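Small nuclear ribonucleoprotein homolog (Pyrobaculum aerophilum, PDB 1M5Q) probably binds RNA, as Sm-like proteins generally do, and assembles into a 14-subunit particle built on a beta-sheet toroid. Local coordinates at residues 35-40 with 49-54; 72-77 with 120-125. All blocks are in the same frame, centred on the assembly; numbering follows the deposited sequence.

Contact 1 of 2, residues 35-40 with 49-54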
loop_
_atom_site.group_PDB
_atom_site.type_symbol
_atom_site.label_atom_id
_atom_site.label_comp_id
_atom_site.label_asym_id
_atom_site.label_seq_id
_atom_site.Cartn_x
_atom_site.Cartn_y
_atom_site.Cartn_z
ATOM N N ASN H 35 -11.332 11.957 2.464
ATOM C CA ASN H 35 -12.116 12.115 1.247
ATOM C C ASN H 35 -12.877 13.382 1.634
ATOM O O ASN H 35 -13.172 13.623 2.815
ATOM C CB ASN H 35 -13.155 10.995 1.051
ATOM C CG ASN H 35 -12.503 9.699 0.586
ATOM O OD1 ASN H 35 -11.681 9.674 -0.376
ATOM N ND2 ASN H 35 -12.822 8.638 1.271
ATOM N N ILE H 36 -13.272 14.152 0.654
ATOM C CA ILE H 36 -13.942 15.423 0.941
ATOM C C ILE H 36 -15.166 15.569 0.063
ATOM O O ILE H 36 -15.093 15.215 -1.102
ATOM C CB ILE H 36 -13.046 16.618 0.519
ATOM C CG1 ILE H 36 -11.698 16.584 1.294
ATOM C CG2 ILE H 36 -13.855 17.965 0.679
ATOM C CD1 ILE H 36 -11.901 16.874 2.727
ATOM N N VAL H 37 -16.279 16.058 0.622
ATOM C CA VAL H 37 -17.442 16.382 -0.211
ATOM C C VAL H 37 -17.581 17.923 -0.125
ATOM O O VAL H 37 -17.508 18.486 0.981
ATOM C CB VAL H 37 -18.775 15.751 0.298
ATOM C CG1 VAL H 37 -19.953 16.160 -0.686
ATOM C CG2 VAL H 37 -18.641 14.211 0.340
ATOM N N LEU H 38 -17.680 18.604 -1.272
ATOM C CA LEU H 38 -17.913 20.051 -1.318
ATOM C C LEU H 38 -19.319 20.327 -1.860
ATOM O O LEU H 38 -19.793 19.605 -2.770
ATOM C CB LEU H 38 -16.951 20.784 -2.255
ATOM C CG LEU H 38 -15.455 20.701 -2.024
ATOM C CD1 LEU H 38 -14.761 21.599 -3.042
ATOM C CD2 LEU H 38 -15.097 21.135 -0.561
ATOM N N ALA H 39 -19.947 21.381 -1.327
ATOM C CA ALA H 39 -21.303 21.801 -1.741
ATOM C C ALA H 39 -21.185 23.053 -2.591
ATOM O O ALA H 39 -20.348 23.945 -2.299
ATOM C CB ALA H 39 -22.177 22.126 -0.543
ATOM N N ASN H 40 -21.994 23.100 -3.649
ATOM C CA ASN H 40 -22.024 24.255 -4.563
ATOM C C ASN H 40 -20.615 24.736 -4.847
ATOM O O ASN H 40 -20.215 25.861 -4.523
ATOM C CB ASN H 40 -22.859 25.361 -3.917
ATOM C CG ASN H 40 -24.343 24.945 -3.792
ATOM O OD1 ASN H 40 -24.936 24.556 -4.788
ATOM N ND2 ASN H 40 -24.908 24.992 -2.587
ATOM N N PHE H 49 -21.295 22.698 -9.501
ATOM C CA PHE H 49 -21.935 21.411 -9.238
ATOM C C PHE H 49 -22.500 21.478 -7.844
ATOM O O PHE H 49 -21.859 22.051 -6.960
ATOM C CB PHE H 49 -20.919 20.260 -9.326
ATOM C CG PHE H 49 -20.116 20.260 -10.571
ATOM C CD1 PHE H 49 -18.979 21.045 -10.669
ATOM C CD2 PHE H 49 -20.498 19.484 -11.654
ATOM C CE1 PHE H 49 -18.235 21.059 -11.815
ATOM C CE2 PHE H 49 -19.763 19.487 -12.817
ATOM C CZ PHE H 49 -18.614 20.284 -12.902
ATOM N N ASN H 50 -23.681 20.910 -7.635
ATOM C CA ASN H 50 -24.287 21.012 -6.331
ATOM C C ASN H 50 -23.444 20.254 -5.304
ATOM O O ASN H 50 -23.391 20.663 -4.153
ATOM C CB ASN H 50 -25.730 20.507 -6.321
ATOM C CG ASN H 50 -26.315 20.474 -4.895
ATOM O OD1 ASN H 50 -26.436 19.403 -4.299
ATOM N ND2 ASN H 50 -26.621 21.638 -4.327
ATOM N N ARG H 51 -22.833 19.158 -5.714
ATOM C CA ARG H 51 -21.926 18.381 -4.834
ATOM C C ARG H 51 -20.809 17.808 -5.658
ATOM O O ARG H 51 -21.001 17.452 -6.817
ATOM C CB ARG H 51 -22.631 17.224 -4.086
ATOM C CG ARG H 51 -23.467 17.658 -2.904
ATOM C CD ARG H 51 -24.163 16.436 -2.218
ATOM N NE ARG H 51 -25.294 15.934 -2.987
ATOM C CZ ARG H 51 -25.865 14.743 -2.781
ATOM N NH1 ARG H 51 -25.398 13.921 -1.809
ATOM N NH2 ARG H 51 -26.886 14.358 -3.553
ATOM N N VAL H 52 -19.638 17.722 -5.046
ATOM C CA VAL H 52 -18.453 17.190 -5.686
ATOM C C VAL H 52 -17.852 16.280 -4.622
ATOM O O VAL H 52 -17.545 16.737 -3.524
ATOM C CB VAL H 52 -17.471 18.324 -6.003
ATOM C CG1 VAL H 52 -16.183 17.778 -6.608
ATOM C CG2 VAL H 52 -18.175 19.323 -6.918
ATOM N N PHE H 53 -17.699 15.001 -4.962
ATOM C CA PHE H 53 -17.149 14.019 -4.047
ATOM C C PHE H 53 -15.705 13.778 -4.487
ATOM O O PHE H 53 -15.444 13.144 -5.496
ATOM C CB PHE H 53 -17.954 12.709 -4.124
ATOM C CG PHE H 53 -19.431 12.889 -3.860
ATOM C CD1 PHE H 53 -20.309 13.235 -4.894
ATOM C CD2 PHE H 53 -19.937 12.723 -2.587
ATOM C CE1 PHE H 53 -21.652 13.404 -4.636
ATOM C CE2 PHE H 53 -21.299 12.896 -2.317
ATOM C CZ PHE H 53 -22.159 13.233 -3.342
ATOM N N ILE H 54 -14.774 14.262 -3.680
ATOM C CA ILE H 54 -13.359 14.186 -4.020
ATOM C C ILE H 54 -12.574 13.035 -3.331
ATOM O O ILE H 54 -12.494 12.981 -2.085
ATOM C CB ILE H 54 -12.735 15.538 -3.649
ATOM C CG1 ILE H 54 -13.545 16.659 -4.304
ATOM C CG2 ILE H 54 -11.279 15.573 -3.997
ATOM C CD1 ILE H 54 -13.043 18.006 -3.849
#
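The antiparallel hairpin of strands 36-42 and 48-54, at the border of the Sm sheet within this chain, pairs Ile36 with Ile54 and Leu38 with Val52 as hydrogen-bonded pairs. Ile54 N gives a 2.8 Å bond to Ile36 O, and Leu38 N reaches Val52 O at 2.9 Å. On the face of Leu38 and Ile54, the CD1 tip of Ile54 meets Leu38 CG at 4.1 Å; both side chains continue onto Val15 of strand 12-17, in the hydrophobic interior of the OB-like Sm fold. On the other face Val37 and Phe53 lie side by side and point the same way. With Val37 CG2 anti to the carbonyl carbon, that methyl comes to Phe53 CD2 at 3.5 Å, while CG1 sits near CE2. Phe1 of a neighbouring subunit meets the Phe53 ring edge-to-face, and residues 52-54 pair with a strand of that subunit, carrying the sheet across the interface. The guanidinium of Arg51 leads away from 35-40 to a salt bridge with Glu90 of a third subunit. Where the chain turns a corner, Asn40 N donates to Asn50 O from above the carbonyl plane, and the two side-chain amides, 75° apart, share a weak 3.4 Å bond from Asn50 ND2 to Asn40 OD1.

Contact 2 of 2, residues 72-77 with 120-125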
loop_
_atom_site.group_PDB
_atom_site.type_symbol
_atom_site.label_atom_id
_atom_site.label_comp_id
_atom_site.label_asym_id
_atom_site.label_seq_id
_atom_site.Cartn_x
_atom_site.Cartn_y
_atom_site.Cartn_z
ATOM N N ARG H 72 -8.497 45.889 13.761
ATOM C CA ARG H 72 -8.598 47.341 13.953
ATOM C C ARG H 72 -9.997 47.743 13.545
ATOM O O ARG H 72 -10.612 48.545 14.202
ATOM C CB ARG H 72 -7.556 48.106 13.109
ATOM C CG ARG H 72 -6.163 48.111 13.712
ATOM C CD ARG H 72 -5.290 49.171 13.036
ATOM N NE ARG H 72 -4.083 48.586 12.454
ATOM C CZ ARG H 72 -2.923 48.518 13.086
ATOM N NH1 ARG H 72 -2.815 49.017 14.310
ATOM N NH2 ARG H 72 -1.885 47.917 12.514
ATOM N N GLU H 73 -10.509 47.179 12.459
ATOM C CA GLU H 73 -11.867 47.507 12.051
ATOM C C GLU H 73 -12.839 46.945 13.112
ATOM O O GLU H 73 -13.812 47.597 13.480
ATOM C CB GLU H 73 -12.158 46.917 10.686
ATOM C CG GLU H 73 -13.578 47.185 10.212
ATOM C CD GLU H 73 -13.838 48.688 9.966
ATOM O OE1 GLU H 73 -12.978 49.372 9.351
ATOM O OE2 GLU H 73 -14.904 49.170 10.377
ATOM N N PHE H 74 -12.579 45.737 13.616
ATOM C CA PHE H 74 -13.420 45.181 14.657
ATOM C C PHE H 74 -13.478 46.135 15.871
ATOM O O PHE H 74 -14.526 46.323 16.481
ATOM C CB PHE H 74 -12.889 43.808 15.156
ATOM C CG PHE H 74 -13.766 43.153 16.252
ATOM C CD1 PHE H 74 -14.818 42.337 15.914
ATOM C CD2 PHE H 74 -13.520 43.379 17.600
ATOM C CE1 PHE H 74 -15.651 41.731 16.895
ATOM C CE2 PHE H 74 -14.330 42.782 18.599
ATOM C CZ PHE H 74 -15.405 41.953 18.228
ATOM N N ALA H 75 -12.330 46.663 16.256
ATOM C CA ALA H 75 -12.246 47.554 17.403
ATOM C C ALA H 75 -13.087 48.824 17.097
ATOM O O ALA H 75 -13.879 49.285 17.935
ATOM C CB ALA H 75 -10.810 47.899 17.668
ATOM N N LYS H 76 -12.934 49.344 15.885
ATOM C CA LYS H 76 -13.691 50.506 15.472
ATOM C C LYS H 76 -15.185 50.253 15.651
ATOM O O LYS H 76 -15.899 51.027 16.265
ATOM C CB LYS H 76 -13.381 50.825 14.000
ATOM C CG LYS H 76 -14.090 52.071 13.435
ATOM C CD LYS H 76 -13.611 52.375 12.009
ATOM C CE LYS H 76 -14.287 53.622 11.429
ATOM N NZ LYS H 76 -13.759 53.937 10.071
ATOM N N GLN H 77 -15.668 49.147 15.133
ATOM C CA GLN H 77 -17.086 48.877 15.242
ATOM C C GLN H 77 -17.494 48.523 16.675
ATOM O O GLN H 77 -18.611 48.827 17.119
ATOM C CB GLN H 77 -17.461 47.764 14.257
ATOM C CG GLN H 77 -17.405 48.222 12.798
ATOM C CD GLN H 77 -18.035 47.214 11.846
ATOM O OE1 GLN H 77 -18.921 46.435 12.239
ATOM N NE2 GLN H 77 -17.607 47.237 10.576
ATOM N N ARG H 120 -21.525 38.213 18.696
ATOM C CA ARG H 120 -22.407 38.541 17.575
ATOM C C ARG H 120 -21.741 39.525 16.622
ATOM O O ARG H 120 -21.938 39.423 15.413
ATOM C CB ARG H 120 -23.747 39.111 18.034
ATOM C CG ARG H 120 -24.787 38.083 18.324
ATOM C CD ARG H 120 -24.583 37.501 19.674
ATOM N NE ARG H 120 -25.697 36.677 20.171
ATOM C CZ ARG H 120 -25.565 35.897 21.239
ATOM N NH1 ARG H 120 -24.376 35.875 21.855
ATOM N NH2 ARG H 120 -26.579 35.154 21.687
ATOM N N LEU H 121 -20.940 40.467 17.115
ATOM C CA LEU H 121 -20.281 41.407 16.164
ATOM C C LEU H 121 -19.267 40.619 15.306
ATOM O O LEU H 121 -19.129 40.835 14.106
ATOM C CB LEU H 121 -19.492 42.460 16.900
ATOM C CG LEU H 121 -19.398 43.909 16.419
ATOM C CD1 LEU H 121 -18.007 44.433 16.792
ATOM C CD2 LEU H 121 -19.703 44.080 14.955
ATOM N N PHE H 122 -18.547 39.723 15.972
ATOM C CA PHE H 122 -17.541 38.863 15.341
ATOM C C PHE H 122 -18.174 38.088 14.195
ATOM O O PHE H 122 -17.667 38.073 13.057
ATOM C CB PHE H 122 -16.971 37.878 16.393
ATOM C CG PHE H 122 -15.681 37.217 15.959
ATOM C CD1 PHE H 122 -14.458 37.716 16.386
ATOM C CD2 PHE H 122 -15.697 36.079 15.170
ATOM C CE1 PHE H 122 -13.251 37.073 16.039
ATOM C CE2 PHE H 122 -14.517 35.431 14.816
ATOM C CZ PHE H 122 -13.290 35.928 15.253
ATOM N N GLU H 123 -19.314 37.467 14.499
ATOM C CA GLU H 123 -20.060 36.698 13.497
ATOM C C GLU H 123 -20.591 37.578 12.395
ATOM O O GLU H 123 -20.706 37.145 11.256
ATOM C CB GLU H 123 -21.201 35.924 14.160
ATOM C CG GLU H 123 -20.696 34.759 14.993
ATOM C CD GLU H 123 -21.631 34.451 16.160
ATOM O OE1 GLU H 123 -22.838 34.813 16.076
ATOM O OE2 GLU H 123 -21.162 33.847 17.155
ATOM N N GLU H 124 -20.872 38.835 12.691
ATOM C CA GLU H 124 -21.364 39.699 11.631
ATOM C C GLU H 124 -20.227 39.916 10.613
ATOM O O GLU H 124 -20.463 39.936 9.388
ATOM C CB GLU H 124 -21.886 41.000 12.233
ATOM C CG GLU H 124 -23.131 41.498 11.561
ATOM C CD GLU H 124 -24.159 40.403 11.291
ATOM O OE1 GLU H 124 -24.649 39.741 12.248
ATOM O OE2 GLU H 124 -24.488 40.214 10.098
ATOM N N PHE H 125 -18.993 40.045 11.097
ATOM C CA PHE H 125 -17.844 40.158 10.171
ATOM C C PHE H 125 -17.701 38.851 9.370
ATOM O O PHE H 125 -17.492 38.891 8.155
ATOM C CB PHE H 125 -16.503 40.386 10.900
ATOM C CG PHE H 125 -16.260 41.797 11.325
ATOM C CD1 PHE H 125 -16.881 42.325 12.436
ATOM C CD2 PHE H 125 -15.384 42.612 10.601
ATOM C CE1 PHE H 125 -16.634 43.676 12.835
ATOM C CE2 PHE H 125 -15.129 43.941 10.988
ATOM C CZ PHE H 125 -15.762 44.466 12.114
#
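Helices 71-81 and 113-127 pass with the axes of segments 72-77 and 120-125 10.9 Å apart and their directions at 130°, a wide spacing filled by large side chains. They belong to the Lsm C-terminal domain, the part added after the Sm fold, where both helices pack beside a four-stranded antiparallel sheet. Phe74 reaches across with its CG anti to the backbone N (chi1 -179°), which brings the ring up to the second helix. Leu121 CD1 lies over one face of that ring in a CH-pi contact, 3.9 Å from the centroid, while Phe122 N stands at its edge. Val103 of strand 101-104 touches both Phe74 and Phe122. Phe125 comes from the second helix against Phe74, the ring planes oblique at 44° and the centroids 5.7 Å apart; its CZ reaches Phe74 CA at 3.5 Å. Gln77 approaches Phe125 from the opposite direction, its extended chain carrying CD to within 3.6 Å of Phe125 CZ, the amide tilted moderately against the ring. Its OE1 accepts a hydrogen bond from Arg128, whose charge also makes a cation-pi contact with Phe125, and its NE2 weakly bonds Glu73 OE2. Replacing Gln77 with an alanine would probably leave Arg128 without this acceptor and uncover part of the Phe125 ring. At the in-plane edge of Phe125, Glu73 CG packs 3.7 Å from CE2.

In the fold
Contact 1 and contact 2 share no element: the first joins neighbouring strands of the Sm sheet, the second two helices of the C-terminal domain, and their centres stand 31 Å apart on opposite sides of the chain's centre. Segments 35-40 and 49-54 are mostly buried and are held by a regular ladder of backbone bonds, with side chains dividing between the sheet's two faces. Segments 72-77 and 120-125 have no hydrogen bond between them and rely on aromatic and aliphatic side chains and one amide packed on a ring, half of the touching residues being only partly buried. Both adjoin other subunits, but contact 1 extends a sheet into one, whereas near contact 2 Arg120 and Glu123 form salt bridges to another.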